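PDB 2YIH: Cel44C from Paenibacillus polymyxa, which hydrolyses internal beta-1,4-glucan linkages of xyloglucan and cellulose as a glycoside hydrolase family 44 endo-glucanase, the part of a larger multidomain protein described here. Local coordinates for residues V423-S428 / S433-S438. The protein carries 8 engineered substitutions. Numbering follows the deposited sequence.
Sequences VSAQTS and SSVHAS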
ATOM      1  N   VAL A 423      13.600   3.442 -16.141  1.00 10.19           N
ATOM      2  CA  VAL A 423      14.831   3.110 -16.873  1.00 10.59           C
ATOM      3  C   VAL A 423      16.024   3.177 -15.930  1.00 11.71           C
ATOM      4  O   VAL A 423      15.933   3.714 -14.821  1.00 11.39           O
ATOM      5  CB  VAL A 423      15.048   4.051 -18.098  1.00 10.33           C
ATOM      6  CG1 VAL A 423      13.831   4.040 -19.042  1.00  9.85           C
ATOM      7  CG2 VAL A 423      15.426   5.489 -17.661  1.00  9.99           C
ATOM      8  N   SER A 424      17.146   2.585 -16.339  1.00 12.55           N
ATOM      9  CA  SER A 424      18.285   2.441 -15.445  1.00 13.86           C
ATOM     10  C   SER A 424      18.836   3.799 -14.987  1.00 13.66           C
ATOM     11  O   SER A 424      19.118   4.692 -15.799  1.00 13.06           O
ATOM     12  CB  SER A 424      19.369   1.618 -16.152  1.00 15.15           C
ATOM     13  OG  SER A 424      20.585   1.584 -15.428  1.00 15.21           O
ATOM     14  N   ALA A 425      18.995   3.933 -13.671  1.00 13.86           N
ATOM     15  CA  ALA A 425      19.661   5.097 -13.086  1.00 14.25           C
ATOM     16  C   ALA A 425      20.556   4.584 -11.965  1.00 14.78           C
ATOM     17  O   ALA A 425      20.089   3.913 -11.061  1.00 15.28           O
ATOM     18  CB  ALA A 425      18.631   6.089 -12.539  1.00 14.41           C
ATOM     19  N   GLN A 426      21.852   4.855 -12.072  1.00 15.05           N
ATOM     20  CA  GLN A 426      22.833   4.342 -11.118  1.00 15.07           C
ATOM     21  C   GLN A 426      23.574   5.543 -10.526  1.00 15.70           C
ATOM     22  O   GLN A 426      23.871   6.511 -11.242  1.00 16.91           O
ATOM     23  CB  GLN A 426      23.849   3.462 -11.852  1.00 16.49           C
ATOM     24  CG  GLN A 426      23.250   2.205 -12.491  1.00 18.29           C
ATOM     25  CD  GLN A 426      24.331   1.338 -13.115  0.50 18.94           C
ATOM     26  OE1 GLN A 426      24.939   1.704 -14.115  0.50 20.19           O
ATOM     27  NE2 GLN A 426      24.606   0.219 -12.492  0.50 20.68           N
ATOM     28  N   THR A 427      23.831   5.494  -9.228  1.00 14.96           N
ATOM     29  CA  THR A 427      24.593   6.548  -8.570  1.00 13.97           C
ATOM     30  C   THR A 427      25.867   5.964  -7.969  1.00 14.78           C
ATOM     31  O   THR A 427      25.891   4.816  -7.533  1.00 16.20           O
ATOM     32  CB  THR A 427      23.755   7.266  -7.455  1.00 13.60           C
ATOM     33  OG1 THR A 427      24.602   8.191  -6.758  1.00 13.65           O
ATOM     34  CG2 THR A 427      23.194   6.232  -6.406  1.00 13.56           C
ATOM     35  N   SER A 428      26.907   6.789  -7.873  1.00 14.37           N
ATOM     36  CA  SER A 428      28.163   6.362  -7.262  1.00 13.99           C
ATOM     37  C   SER A 428      28.112   6.368  -5.731  1.00 14.47           C
ATOM     38  O   SER A 428      29.038   5.886  -5.065  1.00 15.17           O
ATOM     39  CB  SER A 428      29.292   7.283  -7.742  1.00 13.51           C
ATOM     40  OG  SER A 428      29.058   8.627  -7.317  1.00 13.31           O
ATOM     41  N   SER A 433      22.858   9.548  -1.623  1.00 11.41           N
ATOM     42  CA  SER A 433      21.906   9.908  -2.690  1.00 10.55           C
ATOM     43  C   SER A 433      21.014   8.721  -3.043  1.00 10.15           C
ATOM     44  O   SER A 433      21.354   7.565  -2.755  1.00 10.36           O
ATOM     45  CB  SER A 433      22.627  10.363  -3.965  1.00 10.97           C
ATOM     46  OG  SER A 433      23.236   9.245  -4.636  1.00 12.04           O
ATOM     47  N   SER A 434      19.884   9.031  -3.673  1.00 10.08           N
ATOM     48  CA  SER A 434      19.123   8.034  -4.416  1.00  9.93           C
ATOM     49  C   SER A 434      18.617   8.712  -5.675  1.00  9.57           C
ATOM     50  O   SER A 434      18.461   9.945  -5.718  1.00  9.23           O
ATOM     51  CB  SER A 434      17.927   7.549  -3.595  1.00 10.07           C
ATOM     52  OG  SER A 434      18.391   6.801  -2.486  1.00 11.40           O
ATOM     53  N   VAL A 435      18.344   7.922  -6.707  1.00  9.27           N
ATOM     54  CA  VAL A 435      17.933   8.497  -7.978  1.00  9.61           C
ATOM     55  C   VAL A 435      17.097   7.478  -8.774  1.00  9.46           C
ATOM     56  O   VAL A 435      17.363   6.267  -8.755  1.00 10.37           O
ATOM     57  CB  VAL A 435      19.186   8.924  -8.819  1.00  9.64           C
ATOM     58  CG1 VAL A 435      20.115   7.713  -9.005  1.00 10.05           C
ATOM     59  CG2 VAL A 435      18.735   9.545 -10.163  1.00  9.64           C
ATOM     60  N   HIS A 436      16.038   7.981  -9.374  1.00  8.87           N
ATOM     61  CA  HIS A 436      15.114   7.160 -10.153  1.00  8.75           C
ATOM     62  C   HIS A 436      14.794   7.856 -11.453  1.00  8.91           C
ATOM     63  O   HIS A 436      14.544   9.057 -11.467  1.00  9.14           O
ATOM     64  CB  HIS A 436      13.843   6.994  -9.342  1.00  8.54           C
ATOM     65  CG  HIS A 436      14.086   6.364  -8.004  1.00  8.56           C
ATOM     66  ND1 HIS A 436      14.445   5.042  -7.857  1.00  8.25           N
ATOM     67  CD2 HIS A 436      14.043   6.889  -6.756  1.00  8.47           C
ATOM     68  CE1 HIS A 436      14.631   4.784  -6.574  1.00  8.95           C
ATOM     69  NE2 HIS A 436      14.388   5.890  -5.884  1.00  8.43           N
ATOM     70  N   ALA A 437      14.775   7.095 -12.549  1.00  8.79           N
ATOM     71  CA  ALA A 437      14.584   7.686 -13.861  1.00  8.95           C
ATOM     72  C   ALA A 437      13.426   7.036 -14.580  1.00  9.21           C
ATOM     73  O   ALA A 437      13.108   5.877 -14.344  1.00 10.39           O
ATOM     74  CB  ALA A 437      15.888   7.535 -14.722  1.00  8.84           C
ATOM     75  N   SER A 438      12.811   7.781 -15.489  1.00 10.23           N
ATOM     76  CA  SER A 438      11.689   7.216 -16.251  1.00 10.45           C
ATOM     77  C   SER A 438      11.482   7.978 -17.542  1.00 11.22           C
ATOM     78  O   SER A 438      11.880   9.139 -17.647  1.00 10.85           O
ATOM     79  CB  SER A 438      10.389   7.267 -15.427  1.00 11.13           C
ATOM     80  OG  SER A 438      10.071   8.601 -15.081  1.00 11.25           O
TER
HETATM   81  O   HOH W   1      15.375   4.323 -12.219  1.00 11.96           O
HETATM   82  O   HOH W   2      18.760   3.657  -8.714  1.00 17.83           O
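Val423 N donates to Ala437 O over 3.1 Å where strands 423-427 and 433-438 lie closest, running antiparallel at 157° with 5.8 Å between their axes. Beyond this bond the backbones splay, and two waters bridge the gap: one donates to Val423 O and accepts from Ala437 N, the other donates to both Ala425 O and Val435 O. Small apolar groups meet between the strands. The methyl of Ala437 meets Val423 CG2 at 3.6 Å and Ala425 CB at 3.8 Å. Val435 sets CG1 between its backbone N and carbonyl carbon (chi1 56°), which places this methyl against Ala425 CB at 4.2 Å and Thr427 CB at 4.0 Å. At the turn end, Thr427 OG1 donates to Ser433 OG at 2.7 Å. Both hydroxyls also bond to the backbone of Asp429, Thr427 OG1 to its N and Ser433 OG to its O, so the side chains tie the strand ends to the connecting loop. Strand 9-22 flanks the first strand and 446-453 the second, while His436 reaches out to Asp375 and Lys382 of helix 367-382. The arrangement is a splayed, water-bridged beta hairpin within the beta-rich domain that accompanies the TIM barrel, away from the xyloglucan and calcium sites.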